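PDB 2Q0X: uncharacterized protein from Trypanosoma brucei, which is of unknown function but adopts the alpha/beta-hydrolase fold and is named as a paraflagellar rod component. Local coordinates for residues A[220-234]-A[255-269]. Residues are numbered along the deposited sequence; the frame is centred on the assembly and turned at random.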
ATOM      1  N   VAL A 220      16.958  -9.170 -20.914  1.00 33.66           N
ATOM      2  CA  VAL A 220      18.194  -9.607 -20.240  1.00 33.66           C
ATOM      3  C   VAL A 220      19.485  -8.945 -20.802  1.00 33.82           C
ATOM      4  O   VAL A 220      20.491  -8.805 -20.090  1.00 33.66           O
ATOM      5  CB  VAL A 220      18.321 -11.156 -20.192  1.00 33.75           C
ATOM      6  CG1 VAL A 220      17.182 -11.747 -19.329  1.00 33.40           C
ATOM      7  CG2 VAL A 220      18.339 -11.773 -21.602  1.00 32.35           C
ATOM      8  N   GLY A 221      19.435  -8.518 -22.062  1.00 33.87           N
ATOM      9  CA  GLY A 221      20.550  -7.790 -22.679  1.00 33.81           C
ATOM     10  C   GLY A 221      20.940  -6.492 -21.989  1.00 33.84           C
ATOM     11  O   GLY A 221      22.100  -6.124 -22.037  1.00 33.71           O
ATOM     12  N   VAL A 222      19.982  -5.807 -21.335  1.00 34.04           N
ATOM     13  CA  VAL A 222      20.275  -4.565 -20.615  1.00 33.95           C
ATOM     14  C   VAL A 222      20.935  -4.795 -19.258  1.00 34.11           C
ATOM     15  O   VAL A 222      21.436  -3.858 -18.655  1.00 34.52           O
ATOM     16  CB  VAL A 222      19.030  -3.673 -20.419  1.00 33.97           C
ATOM     17  CG1 VAL A 222      18.340  -3.372 -21.779  1.00 33.92           C
ATOM     18  CG2 VAL A 222      18.053  -4.293 -19.383  1.00 33.87           C
ATOM     19  N   ILE A 223      20.910  -6.025 -18.764  1.00 34.44           N
ATOM     20  CA  ILE A 223      21.457  -6.381 -17.459  1.00 34.45           C
ATOM     21  C   ILE A 223      22.935  -6.682 -17.654  1.00 34.42           C
ATOM     22  O   ILE A 223      23.296  -7.648 -18.333  1.00 34.34           O
ATOM     23  CB  ILE A 223      20.725  -7.631 -16.861  1.00 34.76           C
ATOM     24  CG1 ILE A 223      19.213  -7.371 -16.706  1.00 34.99           C
ATOM     25  CG2 ILE A 223      21.296  -8.035 -15.516  1.00 33.96           C
ATOM     26  CD1 ILE A 223      18.485  -8.518 -16.038  1.00 35.14           C
ATOM     27  N   LYS A 224      23.786  -5.846 -17.065  1.00 34.26           N
ATOM     28  CA  LYS A 224      25.229  -5.895 -17.306  1.00 34.38           C
ATOM     29  C   LYS A 224      25.998  -6.419 -16.101  1.00 33.78           C
ATOM     30  O   LYS A 224      27.232  -6.347 -16.057  1.00 33.71           O
ATOM     31  CB  LYS A 224      25.761  -4.502 -17.635  1.00 34.78           C
ATOM     32  CG  LYS A 224      24.972  -3.740 -18.700  1.00 35.83           C
ATOM     33  CD  LYS A 224      24.991  -4.453 -20.009  1.00 37.22           C
ATOM     34  CE  LYS A 224      24.723  -3.487 -21.167  1.00 38.27           C
ATOM     35  NZ  LYS A 224      24.273  -4.264 -22.364  1.00 39.20           N
ATOM     36  N   VAL A 225      25.270  -6.967 -15.143  1.00 33.15           N
ATOM     37  CA  VAL A 225      25.849  -7.466 -13.909  1.00 32.54           C
ATOM     38  C   VAL A 225      25.277  -8.854 -13.659  1.00 32.46           C
ATOM     39  O   VAL A 225      24.364  -9.277 -14.359  1.00 32.16           O
ATOM     40  CB  VAL A 225      25.577  -6.488 -12.726  1.00 32.64           C
ATOM     41  CG1 VAL A 225      26.226  -5.120 -13.032  1.00 32.28           C
ATOM     42  CG2 VAL A 225      24.071  -6.362 -12.423  1.00 31.20           C
ATOM     43  N   PRO A 226      25.833  -9.585 -12.680  1.00 32.48           N
ATOM     44  CA  PRO A 226      25.345 -10.928 -12.442  1.00 32.22           C
ATOM     45  C   PRO A 226      23.836 -11.020 -12.116  1.00 32.20           C
ATOM     46  O   PRO A 226      23.269 -10.174 -11.409  1.00 31.93           O
ATOM     47  CB  PRO A 226      26.224 -11.415 -11.288  1.00 32.42           C
ATOM     48  CG  PRO A 226      27.481 -10.602 -11.391  1.00 32.52           C
ATOM     49  CD  PRO A 226      26.974  -9.257 -11.801  1.00 32.71           C
ATOM     50  N   LEU A 227      23.216 -12.056 -12.671  1.00 31.79           N
ATOM     51  CA  LEU A 227      21.786 -12.216 -12.670  1.00 31.48           C
ATOM     52  C   LEU A 227      21.435 -13.602 -12.112  1.00 31.30           C
ATOM     53  O   LEU A 227      22.039 -14.599 -12.504  1.00 31.12           O
ATOM     54  CB  LEU A 227      21.279 -12.065 -14.100  1.00 31.43           C
ATOM     55  CG  LEU A 227      19.811 -12.389 -14.353  1.00 31.31           C
ATOM     56  CD1 LEU A 227      18.970 -11.437 -13.580  1.00 30.37           C
ATOM     57  CD2 LEU A 227      19.550 -12.302 -15.875  1.00 31.03           C
ATOM     58  N   LEU A 228      20.519 -13.636 -11.137  1.00 31.02           N
ATOM     59  CA  LEU A 228      19.869 -14.873 -10.715  1.00 30.51           C
ATOM     60  C   LEU A 228      18.434 -14.789 -11.189  1.00 30.38           C
ATOM     61  O   LEU A 228      17.714 -13.880 -10.830  1.00 29.90           O
ATOM     62  CB  LEU A 228      19.933 -15.044  -9.190  1.00 30.54           C
ATOM     63  CG  LEU A 228      19.174 -16.222  -8.532  1.00 30.88           C
ATOM     64  CD1 LEU A 228      19.712 -17.581  -9.012  1.00 29.47           C
ATOM     65  CD2 LEU A 228      19.213 -16.135  -6.967  1.00 29.82           C
ATOM     66  N   LEU A 229      18.054 -15.725 -12.045  1.00 30.97           N
ATOM     67  CA  LEU A 229      16.662 -15.947 -12.423  1.00 31.00           C
ATOM     68  C   LEU A 229      16.091 -17.089 -11.589  1.00 30.69           C
ATOM     69  O   LEU A 229      16.642 -18.197 -11.568  1.00 30.37           O
ATOM     70  CB  LEU A 229      16.557 -16.300 -13.920  1.00 31.23           C
ATOM     71  CG  LEU A 229      16.830 -15.158 -14.904  1.00 32.07           C
ATOM     72  CD1 LEU A 229      16.528 -15.655 -16.291  1.00 33.11           C
ATOM     73  CD2 LEU A 229      15.985 -13.913 -14.574  1.00 30.19           C
ATOM     74  N   MET A 230      14.990 -16.799 -10.901  1.00 30.51           N
ATOM     75  CA  MET A 230      14.310 -17.767 -10.057  1.00 30.27           C
ATOM     76  C   MET A 230      12.979 -18.085 -10.693  1.00 30.06           C
ATOM     77  O   MET A 230      12.088 -17.264 -10.715  1.00 30.36           O
ATOM     78  CB  MET A 230      14.112 -17.210  -8.653  1.00 30.25           C
ATOM     79  CG  MET A 230      15.404 -16.767  -7.982  1.00 29.94           C
ATOM     80  SD  MET A 230      15.085 -15.957  -6.410  1.00 30.56           S
ATOM     81  CE  MET A 230      14.663 -17.379  -5.393  1.00 27.14           C
ATOM     82  N   LEU A 231      12.872 -19.296 -11.222  1.00 30.08           N
ATOM     83  CA  LEU A 231      11.707 -19.722 -11.977  1.00 29.92           C
ATOM     84  C   LEU A 231      10.885 -20.767 -11.198  1.00 29.89           C
ATOM     85  O   LEU A 231      11.442 -21.679 -10.586  1.00 29.48           O
ATOM     86  CB  LEU A 231      12.151 -20.279 -13.331  1.00 29.49           C
ATOM     87  CG  LEU A 231      12.941 -19.291 -14.188  1.00 29.51           C
ATOM     88  CD1 LEU A 231      13.507 -19.932 -15.426  1.00 28.13           C
ATOM     89  CD2 LEU A 231      12.037 -18.087 -14.535  1.00 29.39           C
ATOM     90  N   ALA A 232       9.568 -20.571 -11.220  1.00 29.96           N
ATOM     91  CA  ALA A 232       8.598 -21.493 -10.668  1.00 30.58           C
ATOM     92  C   ALA A 232       7.471 -21.686 -11.681  1.00 30.87           C
ATOM     93  O   ALA A 232       7.320 -20.896 -12.599  1.00 30.89           O
ATOM     94  CB  ALA A 232       8.037 -20.944  -9.367  1.00 30.29           C
ATOM     95  N   HIS A 233       6.688 -22.746 -11.505  1.00 31.65           N
ATOM     96  CA  HIS A 233       5.498 -22.988 -12.329  1.00 32.00           C
ATOM     97  C   HIS A 233       4.539 -23.887 -11.576  1.00 32.09           C
ATOM     98  O   HIS A 233       4.968 -24.630 -10.702  1.00 32.33           O
ATOM     99  CB  HIS A 233       5.905 -23.639 -13.654  1.00 32.13           C
ATOM    100  CG  HIS A 233       6.630 -24.945 -13.496  1.00 33.05           C
ATOM    101  ND1 HIS A 233       5.974 -26.160 -13.387  1.00 32.83           N
ATOM    102  CD2 HIS A 233       7.956 -25.230 -13.450  1.00 33.58           C
ATOM    103  CE1 HIS A 233       6.863 -27.130 -13.267  1.00 32.87           C
ATOM    104  NE2 HIS A 233       8.073 -26.596 -13.311  1.00 33.73           N
ATOM    105  N   ASN A 234       3.246 -23.811 -11.902  1.00 32.12           N
ATOM    106  CA  ASN A 234       2.255 -24.757 -11.375  1.00 32.04           C
ATOM    107  C   ASN A 234       2.635 -26.182 -11.770  1.00 32.21           C
ATOM    108  O   ASN A 234       3.190 -26.406 -12.846  1.00 32.16           O
ATOM    109  CB  ASN A 234       0.839 -24.436 -11.882  1.00 31.81           C
ATOM    110  CG  ASN A 234      -0.218 -25.403 -11.341  1.00 32.16           C
ATOM    111  OD1 ASN A 234      -0.688 -26.283 -12.054  1.00 31.48           O
ATOM    112  ND2 ASN A 234      -0.582 -25.246 -10.069  1.00 31.72           N
ATOM    113  N   THR A 255      22.221 -12.414 -22.195  1.00 27.95           N
ATOM    114  CA  THR A 255      22.333 -11.498 -21.069  1.00 28.35           C
ATOM    115  C   THR A 255      23.575 -10.621 -21.303  1.00 28.80           C
ATOM    116  O   THR A 255      24.543 -11.084 -21.883  1.00 28.64           O
ATOM    117  CB  THR A 255      22.396 -12.252 -19.733  1.00 28.35           C
ATOM    118  OG1 THR A 255      21.199 -13.020 -19.587  1.00 28.39           O
ATOM    119  CG2 THR A 255      22.513 -11.281 -18.535  1.00 27.84           C
ATOM    120  N   GLY A 256      23.537  -9.372 -20.842  1.00 29.40           N
ATOM    121  CA  GLY A 256      24.651  -8.444 -21.014  1.00 30.25           C
ATOM    122  C   GLY A 256      25.835  -8.709 -20.097  1.00 31.04           C
ATOM    123  O   GLY A 256      26.758  -7.945 -20.066  1.00 31.28           O
ATOM    124  N   CYS A 257      25.775  -9.781 -19.320  1.00 32.40           N
ATOM    125  CA  CYS A 257      26.869 -10.234 -18.477  1.00 33.01           C
ATOM    126  C   CYS A 257      26.818 -11.752 -18.513  1.00 33.89           C
ATOM    127  O   CYS A 257      25.728 -12.339 -18.440  1.00 34.22           O
ATOM    128  CB  CYS A 257      26.652  -9.742 -17.051  1.00 33.16           C
ATOM    129  SG  CYS A 257      27.729 -10.420 -15.775  1.00 33.01           S
ATOM    130  N   ASN A 258      27.977 -12.385 -18.609  1.00 34.63           N
ATOM    131  CA  ASN A 258      28.051 -13.849 -18.625  1.00 35.67           C
ATOM    132  C   ASN A 258      27.660 -14.558 -17.303  1.00 35.51           C
ATOM    133  O   ASN A 258      27.424 -15.771 -17.297  1.00 36.21           O
ATOM    134  CB  ASN A 258      29.441 -14.319 -19.088  1.00 36.15           C
ATOM    135  CG  ASN A 258      30.571 -13.879 -18.144  1.00 38.49           C
ATOM    136  OD1 ASN A 258      31.144 -14.703 -17.415  1.00 41.57           O
ATOM    137  ND2 ASN A 258      30.908 -12.585 -18.168  1.00 40.19           N
ATOM    138  N   ARG A 259      27.569 -13.826 -16.197  1.00 34.94           N
ATOM    139  CA  ARG A 259      27.375 -14.469 -14.906  1.00 34.58           C
ATOM    140  C   ARG A 259      25.896 -14.540 -14.561  1.00 34.20           C
ATOM    141  O   ARG A 259      25.381 -13.792 -13.738  1.00 34.14           O
ATOM    142  CB  ARG A 259      28.225 -13.778 -13.849  1.00 34.68           C
ATOM    143  CG  ARG A 259      29.710 -13.849 -14.234  1.00 35.54           C
ATOM    144  CD  ARG A 259      30.659 -13.676 -13.096  1.00 36.99           C
ATOM    145  NE  ARG A 259      30.328 -14.526 -11.957  1.00 38.19           N
ATOM    146  CZ  ARG A 259      30.573 -15.833 -11.871  1.00 38.76           C
ATOM    147  NH1 ARG A 259      31.201 -16.484 -12.847  1.00 39.21           N
ATOM    148  NH2 ARG A 259      30.209 -16.489 -10.767  1.00 38.57           N
ATOM    149  N   VAL A 260      25.213 -15.440 -15.248  1.00 33.68           N
ATOM    150  CA  VAL A 260      23.793 -15.617 -15.060  1.00 33.45           C
ATOM    151  C   VAL A 260      23.540 -17.033 -14.530  1.00 33.00           C
ATOM    152  O   VAL A 260      24.143 -17.992 -14.985  1.00 32.92           O
ATOM    153  CB  VAL A 260      22.960 -15.271 -16.340  1.00 33.33           C
ATOM    154  CG1 VAL A 260      23.500 -15.914 -17.540  1.00 33.59           C
ATOM    155  CG2 VAL A 260      21.484 -15.667 -16.151  1.00 33.97           C
ATOM    156  N   THR A 261      22.685 -17.122 -13.519  1.00 32.62           N
ATOM    157  CA  THR A 261      22.275 -18.391 -12.917  1.00 32.29           C
ATOM    158  C   THR A 261      20.777 -18.515 -13.126  1.00 32.05           C
ATOM    159  O   THR A 261      20.043 -17.557 -12.896  1.00 31.80           O
ATOM    160  CB  THR A 261      22.581 -18.415 -11.416  1.00 32.28           C
ATOM    161  OG1 THR A 261      23.994 -18.277 -11.217  1.00 31.69           O
ATOM    162  CG2 THR A 261      22.084 -19.716 -10.766  1.00 32.80           C
ATOM    163  N   VAL A 262      20.336 -19.677 -13.601  1.00 31.71           N
ATOM    164  CA  VAL A 262      18.917 -19.937 -13.804  1.00 31.71           C
ATOM    165  C   VAL A 262      18.538 -21.120 -12.928  1.00 31.78           C
ATOM    166  O   VAL A 262      19.023 -22.228 -13.135  1.00 31.20           O
ATOM    167  CB  VAL A 262      18.572 -20.224 -15.283  1.00 31.72           C
ATOM    168  CG1 VAL A 262      17.080 -20.470 -15.435  1.00 30.74           C
ATOM    169  CG2 VAL A 262      19.039 -19.054 -16.192  1.00 31.18           C
ATOM    170  N   SER A 263      17.699 -20.862 -11.919  1.00 31.88           N
ATOM    171  CA  SER A 263      17.305 -21.906 -10.961  1.00 32.28           C
ATOM    172  C   SER A 263      15.789 -22.057 -10.938  1.00 32.44           C
ATOM    173  O   SER A 263      15.035 -21.073 -11.105  1.00 32.34           O
ATOM    174  CB  SER A 263      17.795 -21.584  -9.544  1.00 32.36           C
ATOM    175  OG  SER A 263      19.209 -21.612  -9.452  1.00 32.59           O
ATOM    176  N   TYR A 264      15.372 -23.299 -10.728  1.00 32.46           N
ATOM    177  CA  TYR A 264      13.979 -23.674 -10.622  1.00 32.79           C
ATOM    178  C   TYR A 264      13.609 -23.973  -9.153  1.00 32.70           C
ATOM    179  O   TYR A 264      14.400 -24.555  -8.406  1.00 31.75           O
ATOM    180  CB  TYR A 264      13.713 -24.878 -11.533  1.00 33.17           C
ATOM    181  CG  TYR A 264      13.769 -24.484 -12.995  1.00 33.51           C
ATOM    182  CD1 TYR A 264      14.970 -24.501 -13.705  1.00 34.17           C
ATOM    183  CD2 TYR A 264      12.628 -24.042 -13.651  1.00 34.04           C
ATOM    184  CE1 TYR A 264      15.018 -24.108 -15.056  1.00 34.24           C
ATOM    185  CE2 TYR A 264      12.663 -23.653 -14.989  1.00 34.06           C
ATOM    186  CZ  TYR A 264      13.854 -23.698 -15.687  1.00 33.86           C
ATOM    187  OH  TYR A 264      13.867 -23.296 -16.997  1.00 33.97           O
ATOM    188  N   PHE A 265      12.419 -23.523  -8.754  1.00 32.78           N
ATOM    189  CA  PHE A 265      11.962 -23.627  -7.368  1.00 33.07           C
ATOM    190  C   PHE A 265      10.637 -24.364  -7.278  1.00 33.15           C
ATOM    191  O   PHE A 265       9.762 -24.200  -8.136  1.00 33.17           O
ATOM    192  CB  PHE A 265      11.895 -22.235  -6.737  1.00 33.02           C
ATOM    193  CG  PHE A 265      13.234 -21.564  -6.710  1.00 33.66           C
ATOM    194  CD1 PHE A 265      13.750 -20.970  -7.857  1.00 33.33           C
ATOM    195  CD2 PHE A 265      14.027 -21.613  -5.572  1.00 34.11           C
ATOM    196  CE1 PHE A 265      15.009 -20.408  -7.853  1.00 33.35           C
ATOM    197  CE2 PHE A 265      15.286 -21.051  -5.569  1.00 33.97           C
ATOM    198  CZ  PHE A 265      15.773 -20.441  -6.715  1.00 33.87           C
ATOM    199  N   ASN A 266      10.492 -25.168  -6.225  1.00 33.17           N
ATOM    200  CA  ASN A 266       9.293 -25.971  -6.016  1.00 33.31           C
ATOM    201  C   ASN A 266       8.204 -25.167  -5.293  1.00 33.28           C
ATOM    202  O   ASN A 266       7.546 -25.671  -4.398  1.00 33.24           O
ATOM    203  CB  ASN A 266       9.644 -27.261  -5.243  1.00 33.52           C
ATOM    204  CG  ASN A 266      10.691 -28.103  -5.962  1.00 34.04           C
ATOM    205  OD1 ASN A 266      10.474 -28.556  -7.083  1.00 34.57           O
ATOM    206  ND2 ASN A 266      11.842 -28.291  -5.329  1.00 34.44           N
ATOM    207  N   ASP A 267       8.020 -23.915  -5.705  1.00 33.32           N
ATOM    208  CA  ASP A 267       6.946 -23.063  -5.213  1.00 33.18           C
ATOM    209  C   ASP A 267       5.607 -23.694  -5.540  1.00 33.16           C
ATOM    210  O   ASP A 267       5.438 -24.255  -6.605  1.00 33.27           O
ATOM    211  CB  ASP A 267       7.006 -21.689  -5.898  1.00 33.36           C
ATOM    212  CG  ASP A 267       8.254 -20.900  -5.539  1.00 32.78           C
ATOM    213  OD1 ASP A 267       8.985 -21.293  -4.614  1.00 32.91           O
ATOM    214  OD2 ASP A 267       8.505 -19.880  -6.189  1.00 33.99           O
ATOM    215  N   THR A 268       4.651 -23.600  -4.629  1.00 32.96           N
ATOM    216  CA  THR A 268       3.275 -23.952  -4.962  1.00 32.82           C
ATOM    217  C   THR A 268       2.628 -22.722  -5.612  1.00 32.85           C
ATOM    218  O   THR A 268       2.615 -21.633  -5.033  1.00 32.74           O
ATOM    219  CB  THR A 268       2.507 -24.403  -3.727  1.00 32.77           C
ATOM    220  OG1 THR A 268       3.276 -25.410  -3.061  1.00 32.00           O
ATOM    221  CG2 THR A 268       1.128 -24.944  -4.111  1.00 32.96           C
ATOM    222  N   CYS A 269       2.138 -22.906  -6.836  1.00 32.85           N
ATOM    223  CA  CYS A 269       1.549 -21.831  -7.619  1.00 32.79           C
ATOM    224  C   CYS A 269       0.152 -22.215  -8.063  1.00 32.75           C
ATOM    225  O   CYS A 269      -0.113 -23.385  -8.316  1.00 32.98           O
ATOM    226  CB  CYS A 269       2.416 -21.546  -8.846  1.00 32.68           C
ATOM    227  SG  CYS A 269       4.178 -21.296  -8.471  1.00 32.58           S
TER
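Met230 and Phe265 meet where two parallel strands, 227-232 and 260-264, run side by side. Met230 CE sits over one face of the Phe265 ring, 3.9 Å from its centroid, a CH-pi contact displaced toward the ring's rim; Met230 SD stands obliquely to the same ring in a Met-aromatic contact. A bend at chi3 (74°) folds the methionine so that its methyl can reach over the ring, while Met230 CB packs against Phe265 CE1. The ring's edge meets Leu231 O in its plane, and this carbonyl also accepts Phe265 N at 2.8 Å.

On the opposite face of the sheet, Leu231 lies alongside Tyr264, pointing the same way, and its CD1 touches both Val262 CG1, at 3.6 Å, and the CZ and OH end of Tyr264. Leu227 CD2 likewise rests on Val260 CG2, 3.9 Å away.

A parallel ladder underlies this packing: the odd-numbered residues Leu227, Leu229 and Leu231 each use both N and O, from Leu227 N to Arg259 O through to Leu231 O, with Ser263 N to Leu229 O almost perfectly straight at 179°. Beyond each end the contact continues. Val220 O takes Gly256 N and Ile223 N from opposite faces of its plane, while Asn234 ND2 donates to Cys269 O at 2.6 Å, the acceptor lying close to the amide plane of Asn234. Ala232 CB packs against Asp267, whose carboxylate is held by His141, His283 and Ala279 N.

Strand 260-264 forms the edge, within the chain, of the mixed sheet at the centre of this alpha/beta-hydrolase fold, joined to 227-232 by a beta-alpha-beta crossover through helix 241-254. That helix packs on Leu229, Val260, Val262 and Tyr264; helix 280-299 covers Met230 and Phe265, and strand 135-143 bonds to the far side of 227-232.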